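PDB 5HMB: Azi13 from Streptomyces sahachiroi, which is a PaaI-family thioesterase of azinomycin biosynthesis that probably hydrolyses the thioester of a naphthoate-type polyketide. Local coordinates for residues D28-A38 against T88-L99; V56-W67 against R103-V112. All coordinates share one frame; numbering follows the deposited sequence.

A hotdog fold wraps a curved antiparallel sheet around one long helix, and the two contacts illustrate its two kinds of joint. Interaction 1 pairs strands 29-35 and 93-100 edge to edge within the sheet; interaction 2 lays helix 49-68 against the inner face of the next strand, 107-115. Their centres are about 18 Å apart, on opposite sides of the centre of the chain, yet they meet: Leu99 N lies 2.7 Å from Ser111 O, a probable hydrogen bond, and Ala30 O lies 3.6 Å from Val59 CG1. The two bound sulfates, probably from the crystallisation liquor, belong to interaction 2.

Interaction 1. Residues D28-A38 against T88-L99; sequences DRAVAYWSVRA and TVADGRLTSTAL
Strands 29-35 and 93-99 run antiparallel, their axes 4.6 Å apart at closest, and the pairs Ala30-Ala98, Ala32-Ser96 and Trp34-Leu94 are hydrogen-bonded in both directions, the bond from Ala30 N to Ala98 O being weak. Because side chains alternate between the faces of a sheet, the contact divides into two unlike layers. On the face of Ala30, Ala32 and Trp34, the indole is the main feature. With chi1 at 58°, CG of Trp34 sits between the backbone N and the carbonyl carbon, which swings the ring across toward the partner strand. Its NE1 donates to Ser96 OG at 2.9 Å, the oxygen lying 17° out of the ring plane. Leu94 covers one face of the same ring, CD1 standing 3.7 Å from the centroid of the six-membered ring in a CH-pi contact. Val36 CG2 reaches that methyl, Leu94 CD1, at 3.8 Å. The other face carries Val31, Tyr33, Thr95 and Thr97. Here the Arg93 chain, bent at chi3, brings its guanidinium over the phenol of Tyr33: CZ is 4.6 Å from the ring centroid, a cation-pi contact with the planes 35° apart. Thr95 OG1 approaches the edge of this ring, 3.2 Å from Tyr33 CD1, while Thr95 CG2 packs on Val31 CG1. Ser96 OG also bonds to Thr114 OG1 on strand 107-115, so this buried hydroxyl links three strands. Strand 21-26 pairs along the far edge of 29-35, and helix 49-68 lies over the inner face, where Ala30 meets Ala63, Trp34 meets Val55 and Ala98 meets Val59.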
loop_
_atom_site.group_PDB
_atom_site.type_symbol
_atom_site.label_atom_id
_atom_site.label_comp_id
_atom_site.label_asym_id
_atom_site.label_seq_id
_atom_site.Cartn_x
_atom_site.Cartn_y
_atom_site.Cartn_z
ATOM N N ASP A 28 21.239 -9.730 4.230
ATOM C CA ASP A 28 20.702 -8.609 4.976
ATOM C C ASP A 28 20.686 -7.302 4.185
ATOM O O ASP A 28 20.320 -6.263 4.748
ATOM C CB ASP A 28 21.501 -8.431 6.273
ATOM C CG ASP A 28 22.955 -8.100 6.011
ATOM O OD1 ASP A 28 23.411 -8.292 4.860
ATOM O OD2 ASP A 28 23.643 -7.648 6.951
ATOM N N ARG A 29 21.046 -7.328 2.903
ATOM C CA ARG A 29 21.157 -6.124 2.093
ATOM C C ARG A 29 21.504 -6.517 0.666
ATOM O O ARG A 29 22.326 -7.408 0.451
ATOM C CB ARG A 29 22.231 -5.183 2.654
ATOM C CG ARG A 29 22.566 -3.988 1.765
ATOM C CD ARG A 29 23.315 -2.916 2.562
ATOM N NE ARG A 29 24.311 -3.513 3.451
ATOM C CZ ARG A 29 25.598 -3.660 3.153
ATOM N NH1 ARG A 29 26.426 -4.224 4.025
ATOM N NH2 ARG A 29 26.064 -3.235 1.986
ATOM N N ALA A 30 20.880 -5.850 -0.297
ATOM C CA ALA A 30 21.237 -5.972 -1.700
ATOM C C ALA A 30 21.300 -4.570 -2.292
ATOM O O ALA A 30 20.494 -3.712 -1.928
ATOM C CB ALA A 30 20.239 -6.840 -2.472
ATOM N N VAL A 31 22.272 -4.333 -3.182
ATOM C CA VAL A 31 22.531 -3.015 -3.763
ATOM C C VAL A 31 22.746 -3.181 -5.260
ATOM O O VAL A 31 23.583 -3.986 -5.681
ATOM C CB VAL A 31 23.768 -2.336 -3.142
ATOM C CG1 VAL A 31 24.046 -1.011 -3.849
ATOM C CG2 VAL A 31 23.607 -2.140 -1.642
ATOM N N ALA A 32 22.012 -2.415 -6.063
ATOM C CA ALA A 32 22.180 -2.465 -7.508
ATOM C C ALA A 32 22.221 -1.058 -8.080
ATOM O O ALA A 32 21.552 -0.150 -7.576
ATOM C CB ALA A 32 21.060 -3.260 -8.187
ATOM N N TYR A 33 23.013 -0.893 -9.134
ATOM C CA TYR A 33 23.110 0.354 -9.871
ATOM C C TYR A 33 22.398 0.185 -11.200
ATOM O O TYR A 33 22.332 -0.920 -11.745
ATOM C CB TYR A 33 24.571 0.755 -10.123
ATOM C CG TYR A 33 25.413 0.866 -8.873
ATOM C CD1 TYR A 33 25.255 1.936 -8.001
ATOM C CD2 TYR A 33 26.373 -0.094 -8.566
ATOM C CE1 TYR A 33 26.024 2.053 -6.851
ATOM C CE2 TYR A 33 27.151 0.013 -7.418
ATOM C CZ TYR A 33 26.969 1.089 -6.566
ATOM O OH TYR A 33 27.730 1.210 -5.429
ATOM N N TRP A 34 21.876 1.287 -11.718
ATOM C CA TRP A 34 21.208 1.297 -13.014
ATOM C C TRP A 34 21.025 2.752 -13.433
ATOM O O TRP A 34 21.318 3.680 -12.673
ATOM C CB TRP A 34 19.873 0.559 -12.959
ATOM C CG TRP A 34 18.913 1.105 -11.940
ATOM C CD1 TRP A 34 19.043 1.065 -10.576
ATOM C CD2 TRP A 34 17.658 1.752 -12.205
ATOM N NE1 TRP A 34 17.944 1.652 -9.983
ATOM C CE2 TRP A 34 17.087 2.085 -10.961
ATOM C CE3 TRP A 34 16.961 2.074 -13.377
ATOM C CZ2 TRP A 34 15.851 2.716 -10.854
ATOM C CZ3 TRP A 34 15.736 2.697 -13.268
ATOM C CH2 TRP A 34 15.190 3.007 -12.013
ATOM N N SER A 35 20.523 2.939 -14.647
ATOM C CA SER A 35 20.390 4.265 -15.221
ATOM C C SER A 35 19.092 4.371 -16.001
ATOM O O SER A 35 18.608 3.385 -16.558
ATOM C CB SER A 35 21.558 4.589 -16.148
ATOM O OG SER A 35 21.285 5.792 -16.848
ATOM N N VAL A 36 18.530 5.580 -16.029
ATOM C CA VAL A 36 17.403 5.863 -16.906
ATOM C C VAL A 36 17.870 5.797 -18.356
ATOM O O VAL A 36 18.966 6.262 -18.695
ATOM C CB VAL A 36 16.800 7.240 -16.578
ATOM C CG1 VAL A 36 15.469 7.402 -17.260
ATOM C CG2 VAL A 36 16.666 7.422 -15.068
ATOM N N ARG A 37 17.047 5.209 -19.219
ATOM C CA ARG A 37 17.390 5.047 -20.624
ATOM C C ARG A 37 16.213 5.477 -21.475
ATOM O O ARG A 37 15.076 5.549 -21.002
ATOM C CB ARG A 37 17.755 3.591 -20.978
ATOM C CG ARG A 37 18.968 3.034 -20.280
ATOM C CD ARG A 37 19.350 1.661 -20.867
ATOM N NE ARG A 37 18.178 0.864 -21.241
ATOM C CZ ARG A 37 17.814 -0.269 -20.642
ATOM N NH1 ARG A 37 18.531 -0.755 -19.642
ATOM N NH2 ARG A 37 16.736 -0.924 -21.052
ATOM N N ALA A 38 16.501 5.742 -22.750
ATOM C CA ALA A 38 15.471 6.221 -23.666
ATOM C C ALA A 38 14.306 5.237 -23.766
ATOM O O ALA A 38 13.140 5.648 -23.779
ATOM C CB ALA A 38 16.083 6.480 -25.043
ATOM N N THR A 88 15.179 11.264 -15.114
ATOM C CA THR A 88 15.411 11.350 -16.553
ATOM C C THR A 88 16.785 10.797 -16.880
ATOM O O THR A 88 17.576 10.457 -15.990
ATOM C CB THR A 88 15.350 12.793 -17.067
ATOM O OG1 THR A 88 16.423 13.527 -16.466
ATOM C CG2 THR A 88 14.044 13.433 -16.705
ATOM N N VAL A 89 17.080 10.754 -18.181
ATOM C CA VAL A 89 18.410 10.361 -18.628
ATOM C C VAL A 89 19.465 11.291 -18.049
ATOM O O VAL A 89 20.575 10.860 -17.712
ATOM C CB VAL A 89 18.451 10.333 -20.164
ATOM C CG1 VAL A 89 17.510 9.268 -20.680
ATOM C CG2 VAL A 89 18.050 11.675 -20.716
ATOM N N ALA A 90 19.127 12.571 -17.887
ATOM C CA ALA A 90 20.085 13.538 -17.372
ATOM C C ALA A 90 20.484 13.241 -15.939
ATOM O O ALA A 90 21.510 13.748 -15.477
ATOM C CB ALA A 90 19.507 14.958 -17.468
ATOM N N ASP A 91 19.711 12.426 -15.225
ATOM C CA ASP A 91 19.949 12.297 -13.796
ATOM C C ASP A 91 21.062 11.322 -13.462
ATOM O O ASP A 91 21.458 11.238 -12.293
ATOM C CB ASP A 91 18.643 11.926 -13.095
ATOM C CG ASP A 91 17.657 13.078 -13.112
ATOM O OD1 ASP A 91 16.938 13.226 -14.124
ATOM O OD2 ASP A 91 17.650 13.875 -12.147
ATOM N N GLY A 92 21.597 10.613 -14.448
ATOM C CA GLY A 92 22.742 9.768 -14.184
ATOM C C GLY A 92 22.420 8.452 -13.508
ATOM O O GLY A 92 21.381 7.846 -13.790
ATOM N N ARG A 93 23.310 8.009 -12.618
ATOM C CA ARG A 93 23.282 6.654 -12.077
ATOM C C ARG A 93 22.458 6.559 -10.798
ATOM O O ARG A 93 22.758 7.219 -9.798
ATOM C CB ARG A 93 24.695 6.157 -11.788
ATOM C CG ARG A 93 24.694 4.887 -10.951
ATOM C CD ARG A 93 26.060 4.555 -10.387
ATOM N NE ARG A 93 26.944 3.977 -11.394
ATOM C CZ ARG A 93 28.100 3.383 -11.111
ATOM N NH1 ARG A 93 28.507 3.284 -9.848
ATOM N NH2 ARG A 93 28.849 2.882 -12.087
ATOM N N LEU A 94 21.459 5.686 -10.816
ATOM C CA LEU A 94 20.611 5.430 -9.664
ATOM C C LEU A 94 21.146 4.233 -8.879
ATOM O O LEU A 94 21.687 3.287 -9.456
ATOM C CB LEU A 94 19.171 5.187 -10.133
ATOM C CG LEU A 94 18.701 6.241 -11.136
ATOM C CD1 LEU A 94 17.304 5.934 -11.650
ATOM C CD2 LEU A 94 18.774 7.638 -10.506
ATOM N N THR A 95 21.011 4.294 -7.553
ATOM C CA THR A 95 21.421 3.220 -6.653
ATOM C C THR A 95 20.217 2.752 -5.847
ATOM O O THR A 95 19.629 3.542 -5.098
ATOM C CB THR A 95 22.521 3.690 -5.698
ATOM O OG1 THR A 95 23.638 4.175 -6.447
ATOM C CG2 THR A 95 22.970 2.542 -4.813
ATOM N N SER A 96 19.869 1.468 -5.964
ATOM C CA SER A 96 18.728 0.898 -5.249
ATOM C C SER A 96 19.196 -0.055 -4.163
ATOM O O SER A 96 19.905 -1.031 -4.444
ATOM C CB SER A 96 17.785 0.183 -6.207
ATOM O OG SER A 96 17.312 1.105 -7.171
ATOM N N THR A 97 18.758 0.197 -2.934
ATOM C CA THR A 97 19.205 -0.565 -1.772
ATOM C C THR A 97 18.003 -1.168 -1.066
ATOM O O THR A 97 17.096 -0.441 -0.645
ATOM C CB THR A 97 19.989 0.334 -0.823
ATOM O OG1 THR A 97 21.104 0.876 -1.535
ATOM C CG2 THR A 97 20.464 -0.446 0.382
ATOM N N ALA A 98 17.999 -2.492 -0.945
ATOM C CA ALA A 98 16.955 -3.222 -0.246
ATOM C C ALA A 98 17.411 -3.525 1.172
ATOM O O ALA A 98 18.474 -4.129 1.374
ATOM C CB ALA A 98 16.624 -4.522 -0.985
ATOM N N LEU A 99 16.601 -3.119 2.150
ATOM C CA LEU A 99 16.904 -3.420 3.538
ATOM C C LEU A 99 15.774 -4.209 4.170
ATOM O O LEU A 99 14.601 -4.000 3.839
ATOM C CB LEU A 99 17.137 -2.152 4.356
ATOM C CG LEU A 99 18.366 -1.370 3.914
ATOM C CD1 LEU A 99 18.492 -0.076 4.725
ATOM C CD2 LEU A 99 19.602 -2.260 4.047
#

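Interaction 2. Residues V56-W67 against R103-V112; sequences VESVASAAADRW and RGATQQVWSV. With SO4 (sulfate ion), chain C; SO4 (sulfate ion), chain B.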
loop_
_atom_site.group_PDB
_atom_site.type_symbol
_atom_site.label_atom_id
_atom_site.label_comp_id
_atom_site.label_asym_id
_atom_site.label_seq_id
_atom_site.Cartn_x
_atom_site.Cartn_y
_atom_site.Cartn_z
ATOM N N VAL A 56 12.483 -2.163 -7.737
ATOM C CA VAL A 56 12.221 -2.463 -6.333
ATOM C C VAL A 56 11.952 -3.959 -6.154
ATOM O O VAL A 56 12.516 -4.617 -5.269
ATOM C CB VAL A 56 11.050 -1.590 -5.838
ATOM C CG1 VAL A 56 10.496 -2.116 -4.539
ATOM C CG2 VAL A 56 11.503 -0.131 -5.662
ATOM N N GLU A 57 11.096 -4.520 -7.008
ATOM C CA GLU A 57 10.834 -5.954 -6.954
ATOM C C GLU A 57 12.128 -6.749 -7.110
ATOM O O GLU A 57 12.433 -7.628 -6.290
ATOM C CB GLU A 57 9.804 -6.339 -8.025
ATOM C CG GLU A 57 9.250 -7.775 -7.827
ATOM C CD GLU A 57 8.292 -7.865 -6.639
ATOM O OE1 GLU A 57 7.651 -6.842 -6.311
ATOM O OE2 GLU A 57 8.174 -8.948 -6.034
ATOM N N SER A 58 12.933 -6.418 -8.129
ATOM C CA SER A 58 14.173 -7.157 -8.397
ATOM C C SER A 58 15.138 -7.094 -7.218
ATOM O O SER A 58 15.718 -8.113 -6.821
ATOM C CB SER A 58 14.873 -6.600 -9.643
ATOM O OG SER A 58 14.061 -6.609 -10.799
ATOM N N VAL A 59 15.382 -5.895 -6.679
ATOM C CA VAL A 59 16.423 -5.775 -5.663
ATOM C C VAL A 59 15.976 -6.442 -4.360
ATOM O O VAL A 59 16.765 -7.123 -3.687
ATOM C CB VAL A 59 16.828 -4.303 -5.452
ATOM C CG1 VAL A 59 17.930 -4.224 -4.421
ATOM C CG2 VAL A 59 17.308 -3.667 -6.770
ATOM N N ALA A 60 14.709 -6.279 -3.990
ATOM C CA ALA A 60 14.216 -6.950 -2.793
ATOM C C ALA A 60 14.198 -8.473 -2.972
ATOM O O ALA A 60 14.585 -9.215 -2.056
ATOM C CB ALA A 60 12.828 -6.415 -2.434
ATOM N N SER A 61 13.773 -8.964 -4.144
ATOM C CA SER A 61 13.719 -10.416 -4.350
ATOM C C SER A 61 15.104 -11.030 -4.268
ATOM O O SER A 61 15.270 -12.136 -3.734
ATOM C CB SER A 61 13.102 -10.764 -5.708
ATOM O OG SER A 61 11.689 -10.677 -5.690
ATOM N N ALA A 62 16.106 -10.343 -4.828
ATOM C CA ALA A 62 17.479 -10.828 -4.730
ATOM C C ALA A 62 17.885 -10.993 -3.280
ATOM O O ALA A 62 18.474 -12.010 -2.901
ATOM C CB ALA A 62 18.440 -9.871 -5.437
ATOM N N ALA A 63 17.576 -9.995 -2.445
ATOM C CA ALA A 63 17.963 -10.077 -1.044
ATOM C C ALA A 63 17.182 -11.168 -0.324
ATOM O O ALA A 63 17.759 -11.934 0.459
ATOM C CB ALA A 63 17.764 -8.735 -0.353
ATOM N N ALA A 64 15.870 -11.249 -0.574
ATOM C CA ALA A 64 15.034 -12.248 0.089
ATOM C C ALA A 64 15.491 -13.661 -0.249
ATOM O O ALA A 64 15.542 -14.532 0.625
ATOM C CB ALA A 64 13.573 -12.074 -0.320
ATOM N N ASP A 65 15.786 -13.902 -1.526
ATOM C CA ASP A 65 16.285 -15.193 -1.981
ATOM C C ASP A 65 17.582 -15.549 -1.269
ATOM O O ASP A 65 17.733 -16.654 -0.737
ATOM C CB ASP A 65 16.492 -15.135 -3.491
ATOM C CG ASP A 65 16.236 -16.452 -4.159
ATOM O OD1 ASP A 65 15.234 -17.117 -3.807
ATOM O OD2 ASP A 65 17.039 -16.822 -5.039
ATOM N N ARG A 66 18.522 -14.601 -1.232
ATOM C CA ARG A 66 19.806 -14.823 -0.577
ATOM C C ARG A 66 19.649 -15.050 0.923
ATOM O O ARG A 66 20.445 -15.783 1.524
ATOM C CB ARG A 66 20.735 -13.637 -0.863
ATOM C CG ARG A 66 22.132 -13.728 -0.244
ATOM C CD ARG A 66 22.933 -14.934 -0.758
ATOM N NE ARG A 66 24.245 -15.016 -0.114
ATOM C CZ ARG A 66 24.484 -15.651 1.033
ATOM N NH1 ARG A 66 23.503 -16.276 1.672
ATOM N NH2 ARG A 66 25.708 -15.663 1.545
ATOM N N TRP A 67 18.626 -14.461 1.549
ATOM C CA TRP A 67 18.407 -14.723 2.971
ATOM C C TRP A 67 17.774 -16.092 3.215
ATOM O O TRP A 67 18.068 -16.746 4.224
ATOM C CB TRP A 67 17.530 -13.631 3.589
ATOM C CG TRP A 67 17.251 -13.870 5.058
ATOM C CD1 TRP A 67 18.038 -13.494 6.116
ATOM C CD2 TRP A 67 16.123 -14.560 5.621
ATOM N NE1 TRP A 67 17.461 -13.908 7.300
ATOM C CE2 TRP A 67 16.288 -14.560 7.022
ATOM C CE3 TRP A 67 14.991 -15.168 5.079
ATOM C CZ2 TRP A 67 15.359 -15.135 7.882
ATOM C CZ3 TRP A 67 14.076 -15.735 5.929
ATOM C CH2 TRP A 67 14.270 -15.729 7.319
ATOM N N ARG A 103 11.745 -10.727 8.461
ATOM C CA ARG A 103 12.180 -11.968 7.818
ATOM C C ARG A 103 11.820 -13.098 8.773
ATOM O O ARG A 103 12.519 -13.325 9.764
ATOM C CB ARG A 103 13.672 -11.936 7.507
ATOM C CG ARG A 103 14.040 -10.937 6.416
ATOM C CD ARG A 103 15.552 -10.734 6.316
ATOM N NE ARG A 103 16.129 -10.367 7.608
ATOM C CZ ARG A 103 17.423 -10.152 7.822
ATOM N NH1 ARG A 103 18.298 -10.259 6.834
ATOM N NH2 ARG A 103 17.846 -9.837 9.037
ATOM N N GLY A 104 10.711 -13.777 8.497
ATOM C CA GLY A 104 10.231 -14.810 9.399
ATOM C C GLY A 104 10.044 -16.171 8.754
ATOM O O GLY A 104 10.665 -16.480 7.730
ATOM N N ALA A 105 9.180 -16.992 9.347
ATOM C CA ALA A 105 8.986 -18.348 8.848
ATOM C C ALA A 105 8.374 -18.332 7.458
ATOM O O ALA A 105 8.957 -18.863 6.508
ATOM C CB ALA A 105 8.108 -19.147 9.809
ATOM N N THR A 106 7.199 -17.717 7.318
ATOM C CA THR A 106 6.491 -17.755 6.048
ATOM C C THR A 106 6.615 -16.479 5.220
ATOM O O THR A 106 6.522 -16.559 3.990
ATOM C CB THR A 106 5.012 -18.056 6.276
ATOM O OG1 THR A 106 4.454 -17.055 7.127
ATOM C CG2 THR A 106 4.831 -19.484 6.936
ATOM N N GLN A 107 6.821 -15.312 5.838
ATOM C CA GLN A 107 6.805 -14.031 5.128
ATOM C C GLN A 107 8.141 -13.314 5.245
ATOM O O GLN A 107 8.847 -13.452 6.249
ATOM C CB GLN A 107 5.737 -13.088 5.686
ATOM C CG GLN A 107 4.322 -13.591 5.601
ATOM C CD GLN A 107 3.746 -13.447 4.215
ATOM O OE1 GLN A 107 3.069 -12.463 3.919
ATOM N NE2 GLN A 107 4.006 -14.429 3.349
ATOM N N GLN A 108 8.465 -12.512 4.219
ATOM C CA GLN A 108 9.499 -11.491 4.300
ATOM C C GLN A 108 8.944 -10.163 3.786
ATOM O O GLN A 108 8.155 -10.138 2.835
ATOM C CB GLN A 108 10.742 -11.835 3.474
ATOM C CG GLN A 108 11.423 -13.153 3.825
ATOM C CD GLN A 108 12.754 -13.295 3.114
ATOM O OE1 GLN A 108 13.608 -12.406 3.187
ATOM N NE2 GLN A 108 12.928 -14.403 2.396
ATOM N N VAL A 109 9.375 -9.060 4.405
ATOM C CA VAL A 109 9.138 -7.714 3.895
ATOM C C VAL A 109 10.474 -6.988 3.811
ATOM O O VAL A 109 11.241 -6.981 4.778
ATOM C CB VAL A 109 8.154 -6.926 4.779
ATOM C CG1 VAL A 109 8.007 -5.504 4.241
ATOM C CG2 VAL A 109 6.817 -7.614 4.821
ATOM N N TRP A 110 10.742 -6.369 2.661
ATOM C CA TRP A 110 11.944 -5.587 2.430
ATOM C C TRP A 110 11.555 -4.180 1.992
ATOM O O TRP A 110 10.500 -3.977 1.392
ATOM C CB TRP A 110 12.836 -6.228 1.359
ATOM C CG TRP A 110 13.468 -7.478 1.840
ATOM C CD1 TRP A 110 12.854 -8.683 2.050
ATOM C CD2 TRP A 110 14.841 -7.650 2.208
ATOM N NE1 TRP A 110 13.773 -9.602 2.519
ATOM C CE2 TRP A 110 14.997 -8.989 2.627
ATOM C CE3 TRP A 110 15.956 -6.801 2.225
ATOM C CZ2 TRP A 110 16.228 -9.501 3.057
ATOM C CZ3 TRP A 110 17.175 -7.309 2.650
ATOM C CH2 TRP A 110 17.300 -8.646 3.061
ATOM N N SER A 111 12.421 -3.215 2.295
ATOM C CA SER A 111 12.246 -1.816 1.914
ATOM C C SER A 111 13.376 -1.425 0.974
ATOM O O SER A 111 14.553 -1.605 1.301
ATOM C CB SER A 111 12.241 -0.913 3.151
ATOM O OG SER A 111 12.245 0.452 2.791
ATOM N N VAL A 112 13.025 -0.905 -0.194
ATOM C CA VAL A 112 13.998 -0.586 -1.229
ATOM C C VAL A 112 13.935 0.909 -1.488
ATOM O O VAL A 112 12.871 1.436 -1.847
ATOM C CB VAL A 112 13.734 -1.372 -2.521
ATOM C CG1 VAL A 112 14.797 -1.074 -3.537
ATOM C CG2 VAL A 112 13.660 -2.857 -2.234
HETATM S S SO4 C . 6.154 -15.043 9.675
HETATM O O1 SO4 C . 6.962 -14.955 10.895
HETATM O O2 SO4 C . 5.868 -16.438 9.329
HETATM O O3 SO4 C . 4.906 -14.322 9.887
HETATM O O4 SO4 C . 6.893 -14.456 8.560
HETATM S S SO4 B . 14.523 -9.420 10.665
HETATM O O1 SO4 B . 15.540 -10.458 10.891
HETATM O O2 SO4 B . 13.176 -9.944 10.906
HETATM O O3 SO4 B . 14.778 -8.304 11.575
HETATM O O4 SO4 B . 14.571 -8.943 9.285
#
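Trp67 and Arg103 meet through complementary torsions: CG of Trp67 stands anti to its backbone N (chi1 179°), projecting the indole from the helix toward the hairpin, while the Arg103 chain bends at chi3 (-54°) and folds its guanidinium back over that ring. The two flat groups stack with centres 4.3 Å apart and planes at 27°, and Arg103 CD rests 3.7 Å above the centroid of the Trp67 five-membered ring in a CH-pi contact. A sulfate, probably from the crystallisation liquor, sits in the guanidinium plane at its edge and accepts bonds from N, NE and NH2 of Arg103; the NE bond to its O4 is 2.7 Å long. Replacing Trp67 by an alanine would probably open a gap beneath Arg103 and strip its guanidinium of the ring it lies on. A second sulfate is gripped by the hairpin turn through Thr106 N and OG1, both to O2, and Gln107 N.

Gln108 joins the layers with both ends of its amide. NE2 donates an almost straight bond to the helix carbonyl Ala64 O (3.2 Å), approaching from above the carbonyl plane, and also bonds to Asn131. OE1 accepts from Trp110 NE1 at 2.9 Å, nearly in the indole plane, which helps to fix the rotation of this ring. Ala63 CB then presses on a face of Trp110, 3.5 Å from the centroid of the six-membered ring. Farther along, Ala60 CB touches Val112 CG2 at 3.7 Å, and Val56 CG1 packs against Val112 CB. Ala60, Ala63 and Ala64 bring helix 49-68 close to strand 107-115, the helix lying in the curved sheet as in other hotdog folds; that strand lies between 93-100, whose Ala98 meets Val59 and Val112, and 121-133, whose Val127 packs on Val56 and Ala60.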